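Local coordinates for nonsense-mediated mRNA decay protein 2 (Saccharomyces cerevisiae, PDB 4LUN), which takes part in the nonsense-mediated decay of mRNAs that carry premature stop codons, and interacts through its C-terminal part with NAM7/UPF1, at residues A[193-198]-A[240-245]; A[206-211]-A[300-305]; A[245-250]-A[294-299]. One frame throughout, in Å; residues are numbered along the deposited sequence.

Contact 1 of 3, residues A[193-198]-A[240-245]; sequences YKFKLG and KNFIDA
The ring of Phe195 presents an edge to the face of Phe242 in an offset edge-to-face stack, with the centroids 5.4 Å apart and the planes at 76°. Phe195 leads with its CD1-CE1 side, and its CE1 comes within 3.6 Å of Phe242 CE1. Phe242 CZ lies close to the plane of the Phe195 ring, as does the carbonyl O of Ala245, which sits 4.1 Å from Phe195 CE2. Further round the same rim, Phe195 CZ touches the methyl CB of Ala245 at 3.8 Å, so one ring bridges two residues about a helical turn apart. With CG anti to the backbone N (chi1 163°), the Phe195 ring extends from the loop to the helix. Phe195 itself starts a short 3-10 turn, residues 195-197, closed by the bond from Gly198 N to Phe195 O. No hydrogen bond links the two segments; the contact is mainly apolar and buries 150 Å². Replacing Phe195 with an alanine would probably open a gap beside Phe242 and Ala245 and leave the Phe242 face without its edge-on partner. The loop joins helix 182-190 to helix 201-210 within the helical MIF4G domain and meets the long helix 231-271 here. Phe195 also makes an edge-to-face pair with Phe292 of helix 277-303, while Phe242 rests on Thr201 and Ala204 of helix 201-210, so the aromatic pair lies where helices 201-210, 231-271 and 277-303 converge.

Contact 2 of 3, residues A[206-211]-A[300-305]; sequences AFIKKF and GEFFKL
Ile208 has chi1 at 66°, which puts CG1 between the backbone N and the carbonyl carbon, a crowded position on a helix; with chi2 at -177° the branch then runs out extended and lays CD1 over a face of the Phe302 ring. Phe302 for its part swings CG anti to the backbone N (chi1 -173°), turning that face to meet the isoleucine. The whole branch is used: CB of Ile208 stands 4.1 Å from the centroid of the Phe302 ring, almost on the ring normal, as a CH-pi contact, while CD1 reaches the inner end of the ring, 3.6 Å from Phe302 CG. The tip of the same branch also meets Phe303, whose CE2 is 4.0 Å from Ile208 CD1. The carbonyl O of Ile208 comes within 3.4 Å of Phe302 CE1. In this HEAT-repeat-like helical domain the contact packs the last turns of helix 201-210 against those of helix 277-303, which finishes in a Schellman motif: Lys304 takes positive phi, and Leu305 N bonds back to Gly300 O at 2.9 Å. Arg216 makes a cation-pi contact with the Phe302 ring and a hydrogen bond to its carbonyl O, and Phe215 packs against both Ile208 and Phe302. From helix 231-271, Phe239 adjoins Ile208 and Ile243 adjoins Phe303.

Contact 3 of 3, residues A[245-250]-A[294-299]; sequences ATFARA and TSAITL
The backbone bond from Leu299 N to Ser295 O, 2.8 Å long, is the shortest polar bond within the two segments, and it belongs to the helical turn from which Leu299 reaches Thr246 across the contact. The two helices, 231-271 and 277-303, follow each other in the chain and form a long helical hairpin, the kind of pairing from which HEAT-like folds such as MIF4G are built. Locally they run roughly antiparallel, their N-to-C directions at 140° and their axes 9.5 Å apart. Ala296 offers only a methyl at the point where the backbones come nearest, which lets its CA lie 6.0 Å from that of Phe247. Thr246 divides its work between its two branches. Its CG2 turns to the facing helix and lies 4.2 Å from Leu299 CD1 and about as far from Ala296 N, whereas the hydroxyl OG1 is turned back along its own helix and hydrogen-bonded to the carbonyl O of Phe242, so the buried polar atom is satisfied without help from across. Ser295 has its OG hydrogen-bonded to the hydroxyl of Thr201, which ties helix 277-303 to helix 201-210. Beyond the hairpin, Phe247 leans on Pro308 and Ala250 on Leu310, where the chain doubles back after its last helix. With chi1 at -78°, Phe247 sets CG beside its backbone N and brings the CD1-CE1 side of the ring to Ala296: CE1 of Phe247 is 3.9 Å from Ala296 CB and, near the ring plane, 3.5 Å from Ala296 O.

In the fold
Contact 3 lies about 8 Å from contact 1 and 12 Å from contact 2, centre to centre; contacts 1 and 2 are about 15 Å apart. Contacts 1 and 3 share Ala245 on helix 231-271. Along the chain contact 1 closes before contact 3 opens, contact 3 is nested inside contact 2, and the segments of contacts 1 and 2 alternate. Packing of Ile208 on Leu299 joins contacts 2 and 3, and a probable hydrogen bond from Arg249 to Lys196 O joins 3 and 1. Contact 3 holds the hairpin of helices 231-271 and 277-303 together; contact 1 ties the loop before helix 201-210 to its first helix, and contact 2 ties helix 201-210 to its second, in this N-terminal MIF4G domain.

Contact 1 of 3, residues A[193-198]-A[240-245]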
loop_
_atom_site.group_PDB
_atom_site.type_symbol
_atom_site.label_atom_id
_atom_site.label_comp_id
_atom_site.label_asym_id
_atom_site.label_seq_id
_atom_site.Cartn_x
_atom_site.Cartn_y
_atom_site.Cartn_z
ATOM N N TYR A 193 12.344 2.978 4.085
ATOM C CA TYR A 193 13.005 4.067 3.375
ATOM C C TYR A 193 13.083 5.273 4.305
ATOM O O TYR A 193 12.054 5.845 4.670
ATOM C CB TYR A 193 12.255 4.439 2.103
ATOM C CG TYR A 193 12.868 5.620 1.376
ATOM C CD1 TYR A 193 14.104 5.509 0.738
ATOM C CD2 TYR A 193 12.213 6.840 1.324
ATOM C CE1 TYR A 193 14.669 6.597 0.072
ATOM C CE2 TYR A 193 12.769 7.929 0.668
ATOM C CZ TYR A 193 13.996 7.801 0.041
ATOM O OH TYR A 193 14.537 8.901 -0.621
ATOM N N LYS A 194 14.302 5.634 4.705
ATOM C CA LYS A 194 14.527 6.779 5.597
ATOM C C LYS A 194 13.676 6.683 6.863
ATOM O O LYS A 194 13.057 7.662 7.270
ATOM C CB LYS A 194 14.261 8.105 4.875
ATOM C CG LYS A 194 15.145 8.336 3.657
ATOM C CD LYS A 194 16.584 8.595 4.072
ATOM C CE LYS A 194 16.663 9.718 5.081
ATOM N NZ LYS A 194 18.046 10.264 5.189
ATOM N N PHE A 195 13.634 5.488 7.455
ATOM C CA PHE A 195 12.783 5.230 8.613
ATOM C C PHE A 195 12.955 6.255 9.710
ATOM O O PHE A 195 11.983 6.643 10.355
ATOM C CB PHE A 195 13.049 3.843 9.191
ATOM C CG PHE A 195 12.516 3.662 10.588
ATOM C CD1 PHE A 195 11.180 3.349 10.795
ATOM C CD2 PHE A 195 13.357 3.764 11.691
ATOM C CE1 PHE A 195 10.682 3.186 12.079
ATOM C CE2 PHE A 195 12.863 3.596 12.992
ATOM C CZ PHE A 195 11.527 3.306 13.182
ATOM N N LYS A 196 14.189 6.704 9.920
ATOM C CA LYS A 196 14.460 7.583 11.056
ATOM C C LYS A 196 13.762 8.942 10.986
ATOM O O LYS A 196 13.632 9.614 12.021
ATOM C CB LYS A 196 15.972 7.709 11.321
ATOM C CG LYS A 196 16.572 6.424 11.888
ATOM C CD LYS A 196 17.927 6.656 12.546
ATOM C CE LYS A 196 18.960 7.178 11.560
ATOM N NZ LYS A 196 20.280 7.396 12.235
ATOM N N LEU A 197 13.286 9.324 9.791
ATOM C CA LEU A 197 12.546 10.584 9.608
ATOM C C LEU A 197 11.084 10.482 10.032
ATOM O O LEU A 197 10.444 11.503 10.267
ATOM C CB LEU A 197 12.678 11.150 8.180
ATOM C CG LEU A 197 14.096 11.596 7.815
ATOM C CD1 LEU A 197 14.108 12.198 6.418
ATOM C CD2 LEU A 197 14.642 12.592 8.844
ATOM N N GLY A 198 10.563 9.262 10.153
ATOM C CA GLY A 198 9.227 9.059 10.703
ATOM C C GLY A 198 8.072 9.069 9.714
ATOM O O GLY A 198 6.928 8.820 10.096
ATOM N N LYS A 240 5.240 -5.911 14.805
ATOM C CA LYS A 240 5.746 -5.867 16.179
ATOM C C LYS A 240 7.221 -5.451 16.219
ATOM O O LYS A 240 7.625 -4.689 17.085
ATOM C CB LYS A 240 5.491 -7.198 16.896
ATOM C CG LYS A 240 4.025 -7.355 17.323
ATOM C CD LYS A 240 3.776 -8.655 18.074
ATOM C CE LYS A 240 2.284 -8.969 18.154
ATOM N NZ LYS A 240 1.554 -8.056 19.077
ATOM N N ASN A 241 8.017 -5.920 15.259
ATOM C CA ASN A 241 9.374 -5.398 15.122
ATOM C C ASN A 241 9.398 -3.909 14.788
ATOM O O ASN A 241 10.229 -3.164 15.302
ATOM C CB ASN A 241 10.149 -6.163 14.060
ATOM C CG ASN A 241 10.763 -7.429 14.606
ATOM O OD1 ASN A 241 11.739 -7.379 15.356
ATOM N ND2 ASN A 241 10.184 -8.572 14.253
ATOM N N PHE A 242 8.474 -3.491 13.937
ATOM C CA PHE A 242 8.401 -2.090 13.531
ATOM C C PHE A 242 7.979 -1.249 14.721
ATOM O O PHE A 242 8.438 -0.126 14.901
ATOM C CB PHE A 242 7.420 -1.936 12.367
ATOM C CG PHE A 242 7.426 -0.563 11.758
ATOM C CD1 PHE A 242 8.403 -0.194 10.840
ATOM C CD2 PHE A 242 6.452 0.346 12.100
ATOM C CE1 PHE A 242 8.408 1.072 10.281
ATOM C CE2 PHE A 242 6.447 1.623 11.556
ATOM C CZ PHE A 242 7.429 1.983 10.632
ATOM N N ILE A 243 7.091 -1.790 15.538
ATOM C CA ILE A 243 6.643 -1.067 16.721
ATOM C C ILE A 243 7.780 -0.901 17.734
ATOM O O ILE A 243 7.939 0.174 18.316
ATOM C CB ILE A 243 5.414 -1.743 17.353
ATOM C CG1 ILE A 243 4.202 -1.580 16.446
ATOM C CG2 ILE A 243 5.122 -1.131 18.726
ATOM C CD1 ILE A 243 3.012 -2.408 16.899
ATOM N N ASP A 244 8.585 -1.947 17.930
ATOM C CA ASP A 244 9.732 -1.850 18.835
ATOM C C ASP A 244 10.633 -0.710 18.374
ATOM O O ASP A 244 11.117 0.083 19.178
ATOM C CB ASP A 244 10.541 -3.158 18.831
ATOM C CG ASP A 244 10.107 -4.136 19.913
ATOM O OD1 ASP A 244 9.301 -3.762 20.791
ATOM O OD2 ASP A 244 10.599 -5.287 19.899
ATOM N N ALA A 245 10.852 -0.646 17.067
ATOM C CA ALA A 245 11.726 0.364 16.470
ATOM C C ALA A 245 11.143 1.750 16.619
ATOM O O ALA A 245 11.862 2.706 16.914
ATOM C CB ALA A 245 11.974 0.054 15.004
#

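Contact 2 of 3, residues A[206-211]-A[300-305]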
loop_
_atom_site.group_PDB
_atom_site.type_symbol
_atom_site.label_atom_id
_atom_site.label_comp_id
_atom_site.label_asym_id
_atom_site.label_seq_id
_atom_site.Cartn_x
_atom_site.Cartn_y
_atom_site.Cartn_z
ATOM N N ALA A 206 -1.712 3.634 8.677
ATOM C CA ALA A 206 -2.766 3.630 7.670
ATOM C C ALA A 206 -3.137 2.210 7.296
ATOM O O ALA A 206 -4.302 1.918 7.028
ATOM C CB ALA A 206 -2.336 4.404 6.425
ATOM N N PHE A 207 -2.142 1.328 7.253
ATOM C CA PHE A 207 -2.394 -0.040 6.812
ATOM C C PHE A 207 -3.183 -0.835 7.844
ATOM O O PHE A 207 -4.134 -1.538 7.502
ATOM C CB PHE A 207 -1.082 -0.758 6.465
ATOM C CG PHE A 207 -1.283 -2.082 5.770
ATOM C CD1 PHE A 207 -1.629 -2.133 4.428
ATOM C CD2 PHE A 207 -1.121 -3.267 6.458
ATOM C CE1 PHE A 207 -1.815 -3.346 3.785
ATOM C CE2 PHE A 207 -1.302 -4.489 5.828
ATOM C CZ PHE A 207 -1.654 -4.528 4.485
ATOM N N ILE A 208 -2.818 -0.713 9.112
ATOM C CA ILE A 208 -3.529 -1.472 10.139
ATOM C C ILE A 208 -4.965 -0.982 10.301
ATOM O O ILE A 208 -5.849 -1.773 10.604
ATOM C CB ILE A 208 -2.815 -1.451 11.514
ATOM C CG1 ILE A 208 -2.806 -0.043 12.129
ATOM C CG2 ILE A 208 -1.405 -2.031 11.400
ATOM C CD1 ILE A 208 -2.050 0.022 13.441
ATOM N N LYS A 209 -5.200 0.312 10.094
ATOM C CA LYS A 209 -6.549 0.856 10.260
ATOM C C LYS A 209 -7.493 0.326 9.195
ATOM O O LYS A 209 -8.659 0.046 9.469
ATOM C CB LYS A 209 -6.536 2.387 10.198
ATOM C CG LYS A 209 -6.011 3.077 11.444
ATOM C CD LYS A 209 -5.791 4.566 11.153
ATOM C CE LYS A 209 -5.178 5.287 12.334
ATOM N NZ LYS A 209 -4.676 6.639 11.945
ATOM N N LYS A 210 -6.996 0.210 7.968
ATOM C CA LYS A 210 -7.820 -0.208 6.847
ATOM C C LYS A 210 -7.927 -1.724 6.708
ATOM O O LYS A 210 -8.915 -2.228 6.170
ATOM C CB LYS A 210 -7.296 0.414 5.546
ATOM C CG LYS A 210 -8.260 0.311 4.370
ATOM C CD LYS A 210 -8.120 1.496 3.427
ATOM C CE LYS A 210 -8.700 2.777 4.026
ATOM N NZ LYS A 210 -10.183 2.680 4.198
ATOM N N PHE A 211 -6.920 -2.451 7.188
ATOM C CA PHE A 211 -6.895 -3.899 7.003
ATOM C C PHE A 211 -6.731 -4.659 8.311
ATOM O O PHE A 211 -5.984 -5.632 8.394
ATOM C CB PHE A 211 -5.814 -4.281 5.984
ATOM C CG PHE A 211 -6.013 -3.634 4.641
ATOM C CD1 PHE A 211 -6.997 -4.092 3.779
ATOM C CD2 PHE A 211 -5.244 -2.549 4.251
ATOM C CE1 PHE A 211 -7.193 -3.495 2.535
ATOM C CE2 PHE A 211 -5.430 -1.945 3.025
ATOM C CZ PHE A 211 -6.408 -2.409 2.158
ATOM N N GLY A 300 0.165 1.742 19.547
ATOM C CA GLY A 300 -0.083 1.232 20.879
ATOM C C GLY A 300 -1.553 0.995 21.144
ATOM O O GLY A 300 -1.917 -0.022 21.729
ATOM N N GLU A 301 -2.397 1.928 20.726
ATOM C CA GLU A 301 -3.839 1.770 20.900
ATOM C C GLU A 301 -4.341 0.534 20.161
ATOM O O GLU A 301 -5.065 -0.281 20.728
ATOM C CB GLU A 301 -4.587 3.003 20.396
ATOM C CG GLU A 301 -4.543 4.195 21.351
ATOM C CD GLU A 301 -5.133 5.464 20.756
ATOM O OE1 GLU A 301 -5.289 6.453 21.507
ATOM O OE2 GLU A 301 -5.435 5.477 19.541
ATOM N N PHE A 302 -3.938 0.398 18.902
ATOM C CA PHE A 302 -4.407 -0.699 18.059
ATOM C C PHE A 302 -4.019 -2.058 18.631
ATOM O O PHE A 302 -4.856 -2.967 18.740
ATOM C CB PHE A 302 -3.864 -0.557 16.630
ATOM C CG PHE A 302 -4.442 -1.558 15.667
ATOM C CD1 PHE A 302 -5.540 -1.229 14.886
ATOM C CD2 PHE A 302 -3.901 -2.826 15.555
ATOM C CE1 PHE A 302 -6.077 -2.151 14.002
ATOM C CE2 PHE A 302 -4.437 -3.750 14.673
ATOM C CZ PHE A 302 -5.526 -3.409 13.905
ATOM N N PHE A 303 -2.749 -2.211 18.986
ATOM C CA PHE A 303 -2.247 -3.504 19.451
ATOM C C PHE A 303 -2.406 -3.699 20.959
ATOM O O PHE A 303 -1.938 -4.699 21.516
ATOM C CB PHE A 303 -0.789 -3.713 19.022
ATOM C CG PHE A 303 -0.621 -3.937 17.532
ATOM C CD1 PHE A 303 -0.690 -5.221 17.000
ATOM C CD2 PHE A 303 -0.404 -2.872 16.674
ATOM C CE1 PHE A 303 -0.535 -5.440 15.635
ATOM C CE2 PHE A 303 -0.258 -3.077 15.307
ATOM C CZ PHE A 303 -0.325 -4.365 14.785
ATOM N N LYS A 304 -3.073 -2.743 21.604
ATOM C CA LYS A 304 -3.365 -2.807 23.037
ATOM C C LYS A 304 -2.097 -2.951 23.872
ATOM O O LYS A 304 -1.963 -3.851 24.704
ATOM C CB LYS A 304 -4.370 -3.930 23.326
ATOM C CG LYS A 304 -5.641 -3.797 22.485
ATOM C CD LYS A 304 -6.748 -4.742 22.944
ATOM C CE LYS A 304 -6.585 -6.138 22.361
ATOM N NZ LYS A 304 -6.959 -6.209 20.916
ATOM N N LEU A 305 -1.158 -2.044 23.627
ATOM C CA LEU A 305 0.133 -2.075 24.275
ATOM C C LEU A 305 0.280 -0.739 24.988
ATOM O O LEU A 305 -0.289 0.266 24.550
ATOM C CB LEU A 305 1.241 -2.195 23.228
ATOM C CG LEU A 305 1.152 -3.276 22.155
ATOM C CD1 LEU A 305 2.144 -2.950 21.046
ATOM C CD2 LEU A 305 1.442 -4.642 22.738
#

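Contact 3 of 3, residues A[245-250]-A[294-299]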
loop_
_atom_site.group_PDB
_atom_site.type_symbol
_atom_site.label_atom_id
_atom_site.label_comp_id
_atom_site.label_asym_id
_atom_site.label_seq_id
_atom_site.Cartn_x
_atom_site.Cartn_y
_atom_site.Cartn_z
ATOM N N ALA A 245 10.852 -0.646 17.067
ATOM C CA ALA A 245 11.726 0.364 16.470
ATOM C C ALA A 245 11.143 1.750 16.619
ATOM O O ALA A 245 11.862 2.706 16.914
ATOM C CB ALA A 245 11.974 0.054 15.004
ATOM N N THR A 246 9.834 1.856 16.396
ATOM C CA THR A 246 9.142 3.141 16.501
ATOM C C THR A 246 9.129 3.637 17.951
ATOM O O THR A 246 9.368 4.819 18.222
ATOM C CB THR A 246 7.705 3.009 15.957
ATOM O OG1 THR A 246 7.760 2.654 14.570
ATOM C CG2 THR A 246 6.943 4.319 16.105
ATOM N N PHE A 247 8.838 2.740 18.889
ATOM C CA PHE A 247 8.878 3.110 20.307
ATOM C C PHE A 247 10.282 3.576 20.704
ATOM O O PHE A 247 10.430 4.569 21.416
ATOM C CB PHE A 247 8.463 1.927 21.197
ATOM C CG PHE A 247 6.968 1.687 21.266
ATOM C CD1 PHE A 247 6.075 2.451 20.529
ATOM C CD2 PHE A 247 6.464 0.696 22.102
ATOM C CE1 PHE A 247 4.703 2.222 20.608
ATOM C CE2 PHE A 247 5.098 0.464 22.193
ATOM C CZ PHE A 247 4.216 1.229 21.444
ATOM N N ALA A 248 11.303 2.863 20.233
ATOM C CA ALA A 248 12.693 3.175 20.583
ATOM C C ALA A 248 13.107 4.552 20.060
ATOM O O ALA A 248 13.742 5.342 20.774
ATOM C CB ALA A 248 13.636 2.107 20.038
ATOM N N ARG A 249 12.769 4.820 18.805
ATOM C CA ARG A 249 13.093 6.110 18.207
ATOM C C ARG A 249 12.304 7.235 18.880
ATOM O O ARG A 249 12.832 8.334 19.104
ATOM C CB ARG A 249 12.811 6.069 16.706
ATOM C CG ARG A 249 12.989 7.380 15.979
ATOM C CD ARG A 249 14.437 7.724 15.768
ATOM N NE ARG A 249 14.585 8.816 14.808
ATOM C CZ ARG A 249 15.546 9.725 14.882
ATOM N NH1 ARG A 249 16.421 9.673 15.878
ATOM N NH2 ARG A 249 15.618 10.693 13.984
ATOM N N ALA A 250 11.042 6.966 19.211
ATOM C CA ALA A 250 10.231 7.959 19.917
ATOM C C ALA A 250 10.848 8.320 21.261
ATOM O O ALA A 250 10.852 9.490 21.656
ATOM C CB ALA A 250 8.805 7.461 20.112
ATOM N N THR A 294 2.928 10.504 17.542
ATOM C CA THR A 294 1.586 10.290 17.001
ATOM C C THR A 294 1.428 8.843 16.565
ATOM O O THR A 294 0.420 8.191 16.854
ATOM C CB THR A 294 1.329 11.199 15.801
ATOM O OG1 THR A 294 1.444 12.563 16.217
ATOM C CG2 THR A 294 -0.062 10.965 15.239
ATOM N N SER A 295 2.438 8.331 15.872
ATOM C CA SER A 295 2.388 6.951 15.400
ATOM C C SER A 295 2.526 5.931 16.528
ATOM O O SER A 295 1.844 4.908 16.527
ATOM C CB SER A 295 3.461 6.720 14.345
ATOM O OG SER A 295 3.143 7.444 13.175
ATOM N N ALA A 296 3.418 6.200 17.481
ATOM C CA ALA A 296 3.544 5.366 18.676
ATOM C C ALA A 296 2.195 5.203 19.381
ATOM O O ALA A 296 1.825 4.100 19.784
ATOM C CB ALA A 296 4.564 5.962 19.625
ATOM N N ILE A 297 1.457 6.298 19.507
ATOM C CA ILE A 297 0.191 6.271 20.233
ATOM C C ILE A 297 -0.837 5.429 19.482
ATOM O O ILE A 297 -1.523 4.592 20.071
ATOM C CB ILE A 297 -0.326 7.700 20.499
ATOM C CG1 ILE A 297 0.516 8.345 21.612
ATOM C CG2 ILE A 297 -1.808 7.677 20.871
ATOM C CD1 ILE A 297 0.239 9.797 21.814
ATOM N N THR A 298 -0.905 5.631 18.174
ATOM C CA THR A 298 -1.843 4.899 17.332
ATOM C C THR A 298 -1.523 3.408 17.320
ATOM O O THR A 298 -2.422 2.557 17.442
ATOM C CB THR A 298 -1.814 5.453 15.904
ATOM O OG1 THR A 298 -2.276 6.815 15.914
ATOM C CG2 THR A 298 -2.705 4.623 14.977
ATOM N N LEU A 299 -0.242 3.080 17.167
ATOM C CA LEU A 299 0.159 1.670 17.132
ATOM C C LEU A 299 -0.130 1.017 18.472
ATOM O O LEU A 299 -0.614 -0.121 18.536
ATOM C CB LEU A 299 1.639 1.527 16.764
ATOM C CG LEU A 299 1.961 1.885 15.313
ATOM C CD1 LEU A 299 3.453 2.157 15.118
ATOM C CD2 LEU A 299 1.487 0.788 14.375
#